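Local coordinates for hypothetical protein (Pseudomonas aeruginosa, PDB 2H9F), which probably catalyses the isomerisation of methylaconitate as a PrpF-type isomerase, at residues A217-V222 with Q274-I279; P11-R16 with A381-E386; A125-D130 with V150-G155; G360-Q365 with V372-M377. All coordinates share one frame; numbering follows the deposited sequence.

Contact 1 (A217-V222 with Q274-I279); sequences AGIPTV and QHTPKI. With SO4 (sulfate ion), chain F.
Thr-221 pairs with Lys-278 and Val-222 with Ile-279 at the start of a parallel ladder between strands 220-225 and 278-283, part of what is consistent with a diaminopimelate epimerase-like fold in this PrpF-family protein. Ahead of the strand, His-275 offers ND1 to O4 of a sulfate, probably from the crystallisation liquor; the oxygen lies in the ring plane, 2.8 Å from ND1, with an N-H...O angle of 162°. Thr-276 turns CG2 onto Ile-219, whose CG1 branch is held anti to the backbone N (chi1 -167°) and brings CD1 to 3.7 Å from that methyl. Pro-277 follows a cis peptide bond. Its CG lies beside Val-222 CG2, 3.9 Å away, the two side chains pointing the same way. Lys-278 makes both backbone bonds of the contact: its N donates to Pro-220 O at 2.9 Å, and its O receives Val-222 N at the same length along an almost straight path (178°). A bend at chi2 leads its chain past Ile-219 CG2 to the sulfate, where NZ meets O4 at 2.8 Å while also bonding Ser-309 OG. The face bearing Thr-221 packs on Ala-324 of helix 319-330, whereas Ile-279 leans on Ile-253 of helix 244-260. On that second face Ile-279 folds CD1 back over the neighbouring strand, 3.5 Å from Val-222 O.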
loop_
_atom_site.group_PDB
_atom_site.type_symbol
_atom_site.label_atom_id
_atom_site.label_comp_id
_atom_site.label_asym_id
_atom_site.label_seq_id
_atom_site.Cartn_x
_atom_site.Cartn_y
_atom_site.Cartn_z
ATOM N N ALA A 217 4.408 -12.478 30.299
ATOM C CA ALA A 217 3.539 -11.298 30.324
ATOM C C ALA A 217 3.851 -10.541 29.068
ATOM O O ALA A 217 4.979 -10.144 28.884
ATOM C CB ALA A 217 3.821 -10.413 31.540
ATOM N N GLY A 218 2.869 -10.385 28.194
ATOM C CA GLY A 218 3.101 -9.890 26.840
ATOM C C GLY A 218 3.583 -11.042 25.981
ATOM O O GLY A 218 2.898 -11.465 25.030
ATOM N N ILE A 219 4.766 -11.544 26.332
ATOM C CA ILE A 219 5.386 -12.671 25.659
ATOM C C ILE A 219 6.337 -13.295 26.678
ATOM O O ILE A 219 6.875 -12.588 27.502
ATOM C CB ILE A 219 6.119 -12.204 24.388
ATOM C CG1 ILE A 219 6.488 -13.403 23.510
ATOM C CG2 ILE A 219 7.347 -11.399 24.705
ATOM C CD1 ILE A 219 6.665 -13.042 22.020
ATOM N N PRO A 220 6.507 -14.626 26.668
ATOM C CA PRO A 220 7.533 -15.211 27.537
ATOM C C PRO A 220 8.897 -14.579 27.250
ATOM O O PRO A 220 9.328 -14.557 26.102
ATOM C CB PRO A 220 7.501 -16.685 27.151
ATOM C CG PRO A 220 6.069 -16.896 26.775
ATOM C CD PRO A 220 5.835 -15.664 25.896
ATOM N N THR A 221 9.502 -13.990 28.277
ATOM C CA THR A 221 10.757 -13.308 28.164
ATOM C C THR A 221 11.702 -13.731 29.290
ATOM O O THR A 221 11.306 -13.859 30.459
ATOM C CB THR A 221 10.550 -11.747 28.218
ATOM O OG1 THR A 221 9.501 -11.365 27.316
ATOM C CG2 THR A 221 11.828 -11.005 27.855
ATOM N N VAL A 222 12.943 -13.987 28.906
ATOM C CA VAL A 222 14.042 -14.189 29.824
ATOM C C VAL A 222 14.838 -12.900 29.938
ATOM O O VAL A 222 15.424 -12.423 28.956
ATOM C CB VAL A 222 14.993 -15.307 29.341
ATOM C CG1 VAL A 222 15.993 -15.598 30.421
ATOM C CG2 VAL A 222 14.204 -16.587 28.981
ATOM N N GLN A 274 12.156 -20.487 17.649
ATOM C CA GLN A 274 13.002 -19.312 17.674
ATOM C C GLN A 274 12.261 -18.047 18.126
ATOM O O GLN A 274 12.904 -17.044 18.409
ATOM C CB GLN A 274 13.629 -19.096 16.282
ATOM C CG GLN A 274 14.741 -20.089 15.919
ATOM C CD GLN A 274 15.981 -19.946 16.811
ATOM O OE1 GLN A 274 16.625 -18.877 16.857
ATOM N NE2 GLN A 274 16.316 -21.021 17.538
ATOM N N HIS A 275 10.931 -18.095 18.194
ATOM C CA HIS A 275 10.124 -16.896 18.465
ATOM C C HIS A 275 9.943 -16.600 19.939
ATOM O O HIS A 275 9.879 -15.441 20.315
ATOM C CB HIS A 275 8.745 -16.980 17.820
ATOM C CG HIS A 275 8.777 -16.961 16.327
ATOM N ND1 HIS A 275 8.786 -15.789 15.598
ATOM C CD2 HIS A 275 8.812 -17.969 15.426
ATOM C CE1 HIS A 275 8.822 -16.080 14.310
ATOM N NE2 HIS A 275 8.844 -17.395 14.178
ATOM N N THR A 276 9.822 -17.636 20.757
ATOM C CA THR A 276 9.688 -17.468 22.190
ATOM C C THR A 276 10.556 -18.505 22.889
ATOM O O THR A 276 10.763 -19.583 22.347
ATOM C CB THR A 276 8.232 -17.640 22.676
ATOM O OG1 THR A 276 7.781 -18.975 22.435
ATOM C CG2 THR A 276 7.315 -16.681 21.984
ATOM N N PRO A 277 11.063 -18.189 24.092
ATOM C CA PRO A 277 10.950 -16.891 24.751
ATOM C C PRO A 277 11.849 -15.883 24.069
ATOM O O PRO A 277 12.740 -16.270 23.329
ATOM C CB PRO A 277 11.448 -17.185 26.162
ATOM C CG PRO A 277 12.430 -18.252 25.980
ATOM C CD PRO A 277 11.770 -19.156 24.947
ATOM N N LYS A 278 11.600 -14.606 24.281
ATOM C CA LYS A 278 12.593 -13.585 23.935
ATOM C C LYS A 278 13.684 -13.530 25.005
ATOM O O LYS A 278 13.520 -14.094 26.089
ATOM C CB LYS A 278 11.936 -12.217 23.790
ATOM C CG LYS A 278 10.768 -12.193 22.772
ATOM C CD LYS A 278 11.167 -12.736 21.411
ATOM C CE LYS A 278 10.171 -12.406 20.278
ATOM N NZ LYS A 278 10.659 -12.957 18.926
ATOM N N ILE A 279 14.788 -12.840 24.696
ATOM C CA ILE A 279 15.926 -12.710 25.584
ATOM C C ILE A 279 16.294 -11.239 25.583
ATOM O O ILE A 279 16.429 -10.633 24.528
ATOM C CB ILE A 279 17.156 -13.599 25.139
ATOM C CG1 ILE A 279 18.418 -13.323 25.962
ATOM C CG2 ILE A 279 17.511 -13.424 23.674
ATOM C CD1 ILE A 279 18.319 -13.761 27.403
HETATM S S SO4 F . 7.219 -13.056 17.507
HETATM O O1 SO4 F . 6.464 -14.203 18.043
HETATM O O2 SO4 F . 6.558 -12.432 16.353
HETATM O O3 SO4 F . 7.200 -12.047 18.567
HETATM O O4 SO4 F . 8.590 -13.492 17.154
#

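Contact 2 (P11-R16 with A381-E386); sequences PATYLR and ARILME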
loop_
_atom_site.group_PDB
_atom_site.type_symbol
_atom_site.label_atom_id
_atom_site.label_comp_id
_atom_site.label_asym_id
_atom_site.label_seq_id
_atom_site.Cartn_x
_atom_site.Cartn_y
_atom_site.Cartn_z
ATOM N N PRO A 11 -21.100 6.313 4.696
ATOM C CA PRO A 11 -20.313 7.185 5.574
ATOM C C PRO A 11 -19.197 6.405 6.253
ATOM O O PRO A 11 -19.439 5.358 6.816
ATOM C CB PRO A 11 -21.330 7.697 6.603
ATOM C CG PRO A 11 -22.662 7.437 6.001
ATOM C CD PRO A 11 -22.527 6.326 5.028
ATOM N N ALA A 12 -17.982 6.942 6.210
ATOM C CA ALA A 12 -16.800 6.260 6.742
ATOM C C ALA A 12 -15.761 7.319 7.052
ATOM O O ALA A 12 -15.799 8.410 6.508
ATOM C CB ALA A 12 -16.152 5.291 5.726
ATOM N N THR A 13 -14.813 6.896 7.869
ATOM C CA THR A 13 -13.643 7.667 8.243
ATOM C C THR A 13 -12.429 6.748 8.120
ATOM O O THR A 13 -12.405 5.598 8.624
ATOM C CB THR A 13 -13.795 8.224 9.646
ATOM O OG1 THR A 13 -15.074 8.878 9.721
ATOM C CG2 THR A 13 -12.661 9.246 9.968
ATOM N N TYR A 14 -11.416 7.272 7.443
ATOM C CA TYR A 14 -10.203 6.530 7.249
ATOM C C TYR A 14 -9.153 7.122 8.170
ATOM O O TYR A 14 -8.799 8.299 8.061
ATOM C CB TYR A 14 -9.816 6.588 5.775
ATOM C CG TYR A 14 -8.636 5.741 5.365
ATOM C CD1 TYR A 14 -8.605 4.377 5.579
ATOM C CD2 TYR A 14 -7.544 6.312 4.765
ATOM C CE1 TYR A 14 -7.507 3.577 5.169
ATOM C CE2 TYR A 14 -6.449 5.531 4.355
ATOM C CZ TYR A 14 -6.421 4.197 4.578
ATOM O OH TYR A 14 -5.339 3.487 4.173
ATOM N N LEU A 15 -8.699 6.305 9.113
ATOM C CA LEU A 15 -7.805 6.781 10.181
ATOM C C LEU A 15 -6.553 5.937 10.223
ATOM O O LEU A 15 -6.583 4.709 9.986
ATOM C CB LEU A 15 -8.407 6.575 11.581
ATOM C CG LEU A 15 -9.579 7.391 12.090
ATOM C CD1 LEU A 15 -10.814 6.591 11.985
ATOM C CD2 LEU A 15 -9.322 7.815 13.565
ATOM N N ARG A 16 -5.482 6.589 10.647
ATOM C CA ARG A 16 -4.319 5.916 11.186
ATOM C C ARG A 16 -4.496 5.757 12.671
ATOM O O ARG A 16 -4.745 6.731 13.377
ATOM C CB ARG A 16 -3.051 6.717 10.999
ATOM C CG ARG A 16 -1.860 5.987 11.597
ATOM C CD ARG A 16 -0.555 6.749 11.539
ATOM N NE ARG A 16 -0.563 8.061 12.211
ATOM C CZ ARG A 16 -0.513 8.235 13.530
ATOM N NH1 ARG A 16 -0.528 7.202 14.353
ATOM N NH2 ARG A 16 -0.496 9.460 14.010
ATOM N N ALA A 381 -3.205 8.639 17.031
ATOM C CA ALA A 381 -4.162 8.385 15.945
ATOM C C ALA A 381 -4.431 9.697 15.193
ATOM O O ALA A 381 -4.347 10.778 15.759
ATOM C CB ALA A 381 -5.410 7.883 16.489
ATOM N N ARG A 382 -4.763 9.609 13.912
ATOM C CA ARG A 382 -5.318 10.761 13.227
ATOM C C ARG A 382 -6.193 10.368 12.045
ATOM O O ARG A 382 -5.998 9.311 11.397
ATOM C CB ARG A 382 -4.214 11.719 12.720
ATOM C CG ARG A 382 -3.243 11.131 11.788
ATOM C CD ARG A 382 -2.122 12.169 11.381
ATOM N NE ARG A 382 -2.591 12.992 10.328
ATOM C CZ ARG A 382 -2.304 12.862 9.038
ATOM N NH1 ARG A 382 -1.458 11.973 8.545
ATOM N NH2 ARG A 382 -2.856 13.717 8.212
ATOM N N ILE A 383 -7.165 11.233 11.768
ATOM C CA ILE A 383 -8.005 11.095 10.597
ATOM C C ILE A 383 -7.219 11.455 9.349
ATOM O O ILE A 383 -6.575 12.517 9.290
ATOM C CB ILE A 383 -9.312 11.953 10.716
ATOM C CG1 ILE A 383 -10.250 11.320 11.757
ATOM C CG2 ILE A 383 -10.038 12.023 9.339
ATOM C CD1 ILE A 383 -11.451 12.236 12.099
ATOM N N LEU A 384 -7.266 10.577 8.355
ATOM C CA LEU A 384 -6.592 10.823 7.072
ATOM C C LEU A 384 -7.601 11.334 6.032
ATOM O O LEU A 384 -7.336 12.216 5.257
ATOM C CB LEU A 384 -5.943 9.494 6.575
ATOM C CG LEU A 384 -4.932 8.826 7.533
ATOM C CD1 LEU A 384 -4.432 7.493 7.016
ATOM C CD2 LEU A 384 -3.805 9.725 7.814
HETATM N N MSE A 385 -8.769 10.710 5.996
HETATM C CA MSE A 385 -9.826 11.162 5.133
HETATM C C MSE A 385 -11.186 10.826 5.757
HETATM O O MSE A 385 -11.304 9.855 6.455
HETATM C CB MSE A 385 -9.628 10.525 3.732
HETATM C CG MSE A 385 -10.553 11.106 2.674
HETATM SE SE MSE A 385 -10.187 10.395 0.890
HETATM C CE MSE A 385 -11.438 11.459 0.024
ATOM N N GLU A 386 -12.187 11.673 5.533
ATOM C CA GLU A 386 -13.521 11.446 6.046
ATOM C C GLU A 386 -14.562 11.772 4.967
ATOM O O GLU A 386 -14.365 12.626 4.154
ATOM C CB GLU A 386 -13.772 12.349 7.252
ATOM C CG GLU A 386 -13.461 13.817 6.938
ATOM C CD GLU A 386 -13.840 14.797 8.029
ATOM O OE1 GLU A 386 -14.995 14.798 8.497
ATOM O OE2 GLU A 386 -12.971 15.590 8.392
#
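Tyr-14 meets two consecutive residues of the opposing strand, Leu-384 and Met-385, which defines a classic beta bulge in this antiparallel pairing. Its O accepts from Leu-384 N at 2.8 Å and from Met-385 N at 3.2 Å, both donors lying in the carbonyl plane, and its own N donates to Met-385 O at 2.8 Å. Leu-384 has the phi/psi (-99/-43) expected at the first position of a classic bulge. Past the bulge the register moves by one, and Arg-16 and Arg-382 form a hydrogen-bonded pair, each N donating to the other's O.

Side chains close over both faces of the ladder. On one, Ile-383 lays CG1 3.6 Å from Thr-13 CG2 and 4.0 Å from Leu-15 CG, bridging two residues of the facing strand. On the other, Leu-384 CD1 approaches Tyr-14 CE2 obliquely at 3.9 Å. Near it, Arg-16 NH2 rests 3.9 Å from Arg-382 CG, and the two guanidinium planes are turned 42° apart.

Arg-16 NE and Arg-382 NH1 both form salt bridges to Asp-60 of the second subunit, whose carboxylate probably offsets the two like charges. Glu-386 likewise pairs with Arg-390 and Arg-9 of that subunit, and an antiparallel ladder through Met-385 and Glu-386 carries the sheet across the interface. Within the chain, strand 20-26 bonds to the other edge of strand 7-17, while helix 106-118 covers the Thr-13, Leu-15 and Ile-383 face through Phe-115 and His-118.

Contact 3 (A125-D130 with V150-G155); sequences ARIPED and VPVSGG
Pro-128 crosses Val-152 at a slant, its ring atom CG 4.0 Å from Val-152 CB. Val-152 turns CB toward the loop, and with CG1 anti to the backbone N (chi1 170°) that methyl settles against the loop backbone, 3.4 Å from Pro-128 O. Ile-127 CG2 reaches the same methyl more loosely. Cys-133 of strand 131-139 also touches both Pro-128 and Val-152, and Leu-117 of helix 106-118 touches Ile-127.

The two acidic side chains start out directed away from strand 144-153 and then curl back. Glu-129 bends at chi2 (69°), which draws its carboxylate over the Gly-154 to Gly-155 peptide and leaves OE2 3.3 Å from Gly-154 CA. That peptide belongs to a tight turn joining strands 144-153 and 156-157: both glycines have positive phi, and their backbone angles fit a type I' beta turn, one of the turn types favoured in two-residue beta hairpins. The turn is tied to the loop twice. Gly-155 N donates to Glu-129 O at 2.8 Å, in the carbonyl plane and on a lone pair, and Gly-154 N donates to Asp-130 OD1 at 3.1 Å from well above the carboxylate plane.

Asp-130 OD1 has a second donor, a water 3.0 Å away that also donates to Ser-153 OG, so that one water bridges the carboxylate and the hydroxyl. Ser-153 OG is further bonded to Gln-158, across the hairpin. In the backbone, Asp-130 CA points its hydrogen at Val-152 O, 3.4 Å away, just where strand 131-139 begins to pair with strand 144-153.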
loop_
_atom_site.group_PDB
_atom_site.type_symbol
_atom_site.label_atom_id
_atom_site.label_comp_id
_atom_site.label_asym_id
_atom_site.label_seq_id
_atom_site.Cartn_x
_atom_site.Cartn_y
_atom_site.Cartn_z
ATOM N N ALA A 125 -21.719 14.337 28.512
ATOM C CA ALA A 125 -21.326 14.574 29.926
ATOM C C ALA A 125 -19.879 14.152 30.218
ATOM O O ALA A 125 -19.289 14.588 31.217
ATOM C CB ALA A 125 -22.295 13.885 30.917
ATOM N N ARG A 126 -19.312 13.286 29.376
ATOM C CA ARG A 126 -17.967 12.775 29.606
ATOM C C ARG A 126 -16.882 13.545 28.868
ATOM O O ARG A 126 -15.722 13.217 29.031
ATOM C CB ARG A 126 -17.880 11.308 29.192
ATOM C CG ARG A 126 -18.776 10.420 30.025
ATOM C CD ARG A 126 -18.638 8.980 29.604
ATOM N NE ARG A 126 -17.308 8.432 29.841
ATOM C CZ ARG A 126 -16.842 8.065 31.035
ATOM N NH1 ARG A 126 -17.586 8.172 32.115
ATOM N NH2 ARG A 126 -15.626 7.581 31.145
ATOM N N ILE A 127 -17.255 14.527 28.040
ATOM C CA ILE A 127 -16.312 15.189 27.129
ATOM C C ILE A 127 -16.061 16.589 27.648
ATOM O O ILE A 127 -17.003 17.351 27.853
ATOM C CB ILE A 127 -16.889 15.250 25.668
ATOM C CG1 ILE A 127 -17.420 13.864 25.196
ATOM C CG2 ILE A 127 -15.884 15.760 24.701
ATOM C CD1 ILE A 127 -17.998 13.872 23.702
ATOM N N PRO A 128 -14.801 16.940 27.894
ATOM C CA PRO A 128 -14.531 18.273 28.365
ATOM C C PRO A 128 -14.525 19.233 27.184
ATOM O O PRO A 128 -14.547 18.798 26.049
ATOM C CB PRO A 128 -13.115 18.149 28.906
ATOM C CG PRO A 128 -12.467 17.153 28.007
ATOM C CD PRO A 128 -13.563 16.148 27.735
ATOM N N GLU A 129 -14.461 20.530 27.444
ATOM C CA GLU A 129 -14.133 21.464 26.386
ATOM C C GLU A 129 -12.623 21.349 26.115
ATOM O O GLU A 129 -12.176 21.235 24.974
ATOM C CB GLU A 129 -14.573 22.873 26.783
ATOM C CG GLU A 129 -14.213 23.988 25.806
ATOM C CD GLU A 129 -14.978 23.956 24.476
ATOM O OE1 GLU A 129 -15.954 23.166 24.278
ATOM O OE2 GLU A 129 -14.582 24.767 23.613
ATOM N N ASP A 130 -11.839 21.357 27.185
ATOM C CA ASP A 130 -10.407 21.182 27.089
ATOM C C ASP A 130 -9.972 20.226 28.177
ATOM O O ASP A 130 -10.254 20.445 29.328
ATOM C CB ASP A 130 -9.700 22.523 27.219
ATOM C CG ASP A 130 -10.024 23.476 26.065
ATOM O OD1 ASP A 130 -9.607 23.207 24.920
ATOM O OD2 ASP A 130 -10.722 24.489 26.300
ATOM N N VAL A 150 -8.163 10.217 25.643
ATOM C CA VAL A 150 -8.061 10.946 24.397
ATOM C C VAL A 150 -8.064 12.421 24.673
ATOM O O VAL A 150 -8.984 12.936 25.306
ATOM C CB VAL A 150 -9.247 10.564 23.439
ATOM C CG1 VAL A 150 -9.178 11.366 22.143
ATOM C CG2 VAL A 150 -9.221 9.121 23.144
ATOM N N PRO A 151 -7.027 13.146 24.208
ATOM C CA PRO A 151 -7.050 14.554 24.486
ATOM C C PRO A 151 -8.042 15.296 23.633
ATOM O O PRO A 151 -8.296 14.906 22.485
ATOM C CB PRO A 151 -5.615 14.990 24.162
ATOM C CG PRO A 151 -5.195 14.054 23.075
ATOM C CD PRO A 151 -5.840 12.757 23.424
ATOM N N VAL A 152 -8.543 16.391 24.184
ATOM C CA VAL A 152 -9.644 17.152 23.631
ATOM C C VAL A 152 -9.336 18.647 23.779
ATOM O O VAL A 152 -8.894 19.104 24.847
ATOM C CB VAL A 152 -10.947 16.816 24.348
ATOM C CG1 VAL A 152 -12.080 17.793 23.949
ATOM C CG2 VAL A 152 -11.332 15.342 24.119
ATOM N N SER A 153 -9.536 19.390 22.699
ATOM C CA SER A 153 -9.433 20.869 22.670
ATOM C C SER A 153 -10.616 21.423 21.906
ATOM O O SER A 153 -10.932 20.941 20.820
ATOM C CB SER A 153 -8.198 21.372 21.910
ATOM O OG SER A 153 -7.028 20.764 22.388
ATOM N N GLY A 154 -11.275 22.425 22.469
ATOM C CA GLY A 154 -12.407 23.039 21.818
ATOM C C GLY A 154 -13.526 22.051 21.651
ATOM O O GLY A 154 -14.279 22.142 20.696
ATOM N N GLY A 155 -13.628 21.088 22.558
ATOM C CA GLY A 155 -14.684 20.048 22.449
ATOM C C GLY A 155 -14.489 18.996 21.374
ATOM O O GLY A 155 -15.337 18.088 21.220
HETATM O O HOH W 1 -6.941 21.924 25.037
#

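Contact 4 (G360-Q365 with V372-M377); sequences GAEASQ and VTKAIM
Glu-362 O is the most heavily used acceptor between the two strands of this beta hairpin, 355-366 and 369-386, at a classic beta bulge where Thr-373 and Lys-374 both face Glu-362. It receives Thr-373 N at 2.8 Å and Lys-374 N at 3.2 Å, the two amides arriving from the same face of the carbonyl plane. Thr-373 OG1, set between its backbone N and carbonyl carbon (chi1 56°), adds a weak third bond to Glu-362 O at 3.1 Å. The return bond runs from Glu-362 N to Lys-374 O at 3.2 Å, and that oxygen is also approached by the CA hydrogen of Ala-361. Beyond the bulge Gly-360 and Ile-376 form a hydrogen-bonded antiparallel pair: Gly-360 N donates to Ile-376 O at 3.0 Å, and Ile-376 N to Gly-360 O at 2.9 Å. Outward backbone groups of Met-377, Ala-375 and Thr-373 bond to Leu-177 and Phe-179 of strand 175-180 and to Asp-181 just after it; Ala-361 bonds to Ser-346, just ahead of strand 347-352. On the face with Ala-361 and Val-372, helix 319-330 provides Ala-330 and Thr-327. Across the other face the extended chains of Glu-362 and Lys-374 run side by side in the same direction. The hydrogen bond inside their salt bridge is weak, Lys-374 NZ standing 3.4 Å from Glu-362 OE2, and NZ also makes a long, weak ion pair with Glu-178; the lysine methylene CD packs 3.7 Å from the carboxylate carbon CD of Glu-362.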
loop_
_atom_site.group_PDB
_atom_site.type_symbol
_atom_site.label_atom_id
_atom_site.label_comp_id
_atom_site.label_asym_id
_atom_site.label_seq_id
_atom_site.Cartn_x
_atom_site.Cartn_y
_atom_site.Cartn_z
ATOM N N GLY A 360 3.755 0.966 31.194
ATOM C CA GLY A 360 3.282 0.842 32.536
ATOM C C GLY A 360 2.488 -0.406 32.750
ATOM O O GLY A 360 2.040 -1.052 31.798
ATOM N N ALA A 361 2.315 -0.741 34.021
ATOM C CA ALA A 361 1.531 -1.895 34.404
ATOM C C ALA A 361 1.072 -1.777 35.838
ATOM O O ALA A 361 1.650 -1.038 36.639
ATOM C CB ALA A 361 2.325 -3.133 34.243
ATOM N N GLU A 362 0.016 -2.506 36.141
ATOM C CA GLU A 362 -0.397 -2.766 37.511
ATOM C C GLU A 362 -0.618 -4.246 37.663
ATOM O O GLU A 362 -1.076 -4.907 36.736
ATOM C CB GLU A 362 -1.682 -2.044 37.857
ATOM C CG GLU A 362 -1.469 -0.567 38.087
ATOM C CD GLU A 362 -2.745 0.124 38.588
ATOM O OE1 GLU A 362 -3.668 -0.589 39.105
ATOM O OE2 GLU A 362 -2.824 1.374 38.430
ATOM N N ALA A 363 -0.279 -4.748 38.836
ATOM C CA ALA A 363 -0.305 -6.170 39.131
ATOM C C ALA A 363 -0.617 -6.363 40.614
ATOM O O ALA A 363 -0.359 -5.472 41.436
ATOM C CB ALA A 363 1.054 -6.786 38.775
ATOM N N SER A 364 -1.233 -7.478 40.968
ATOM C CA SER A 364 -1.484 -7.737 42.363
ATOM C C SER A 364 -1.160 -9.180 42.719
ATOM O O SER A 364 -1.097 -10.049 41.854
ATOM C CB SER A 364 -2.911 -7.366 42.741
ATOM O OG SER A 364 -3.783 -8.371 42.326
ATOM N N GLN A 365 -0.957 -9.394 44.015
ATOM C CA GLN A 365 -0.415 -10.616 44.566
ATOM C C GLN A 365 -1.385 -11.225 45.562
ATOM O O GLN A 365 -2.059 -10.537 46.287
ATOM C CB GLN A 365 0.889 -10.313 45.259
ATOM C CG GLN A 365 1.767 -11.494 45.410
ATOM C CD GLN A 365 3.023 -11.152 46.139
ATOM O OE1 GLN A 365 3.100 -10.112 46.800
ATOM N NE2 GLN A 365 4.032 -12.000 46.009
ATOM N N VAL A 372 -1.834 -9.678 36.509
ATOM C CA VAL A 372 -1.653 -8.366 35.874
ATOM C C VAL A 372 -3.032 -7.764 35.694
ATOM O O VAL A 372 -3.910 -8.381 35.119
ATOM C CB VAL A 372 -0.954 -8.434 34.513
ATOM C CG1 VAL A 372 -0.774 -7.004 33.906
ATOM C CG2 VAL A 372 0.387 -9.148 34.635
ATOM N N THR A 373 -3.239 -6.565 36.213
ATOM C CA THR A 373 -4.539 -5.946 36.130
ATOM C C THR A 373 -4.611 -4.875 35.048
ATOM O O THR A 373 -5.715 -4.544 34.581
ATOM C CB THR A 373 -4.935 -5.335 37.486
ATOM O OG1 THR A 373 -3.935 -4.412 37.895
ATOM C CG2 THR A 373 -5.131 -6.426 38.538
ATOM N N LYS A 374 -3.457 -4.325 34.664
ATOM C CA LYS A 374 -3.378 -3.349 33.571
ATOM C C LYS A 374 -2.093 -3.449 32.781
ATOM O O LYS A 374 -1.036 -3.655 33.353
ATOM C CB LYS A 374 -3.398 -1.915 34.086
ATOM C CG LYS A 374 -4.636 -1.473 34.853
ATOM C CD LYS A 374 -4.434 -0.028 35.288
ATOM C CE LYS A 374 -5.654 0.586 35.932
ATOM N NZ LYS A 374 -5.414 2.016 36.250
ATOM N N ALA A 375 -2.209 -3.239 31.471
ATOM C CA ALA A 375 -1.086 -2.882 30.595
ATOM C C ALA A 375 -1.322 -1.470 30.078
ATOM O O ALA A 375 -2.384 -1.165 29.565
ATOM C CB ALA A 375 -0.981 -3.833 29.434
ATOM N N ILE A 376 -0.318 -0.627 30.174
ATOM C CA ILE A 376 -0.433 0.779 29.822
ATOM C C ILE A 376 0.633 1.135 28.797
ATOM O O ILE A 376 1.811 0.806 28.954
ATOM C CB ILE A 376 -0.272 1.679 31.088
ATOM C CG1 ILE A 376 -1.274 1.255 32.180
ATOM C CG2 ILE A 376 -0.486 3.168 30.735
ATOM C CD1 ILE A 376 -1.021 1.836 33.534
HETATM N N MSE A 377 0.216 1.802 27.726
HETATM C CA MSE A 377 1.130 2.232 26.664
HETATM C C MSE A 377 0.582 3.464 25.984
HETATM O O MSE A 377 -0.572 3.803 26.164
HETATM C CB MSE A 377 1.292 1.120 25.660
HETATM C CG MSE A 377 -0.035 0.739 24.990
HETATM SE SE MSE A 377 0.082 -0.950 24.052
HETATM C CE MSE A 377 0.014 -2.168 25.515
#

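How the contacts relate
Contacts 1 and 2 are buried, contact 4 is partly so, and contact 3 lies at the surface. Strand 369-386 serves both contact 2 and contact 4, whose centres are nevertheless about 31 Å apart; each has a classic bulge, but the charges of contact 2 are answered across the subunit interface, whereas contact 4 has a long pair within the chain. Contacts 1 and 4 both pack on helix 319-330, and contacts 2 and 3 on helix 106-118. Contact 1 lies on the opposite side of the chain's centre from contacts 2 and 3. It alone pairs parallel strands; contact 3 instead ties a loop to a turn, partly through water.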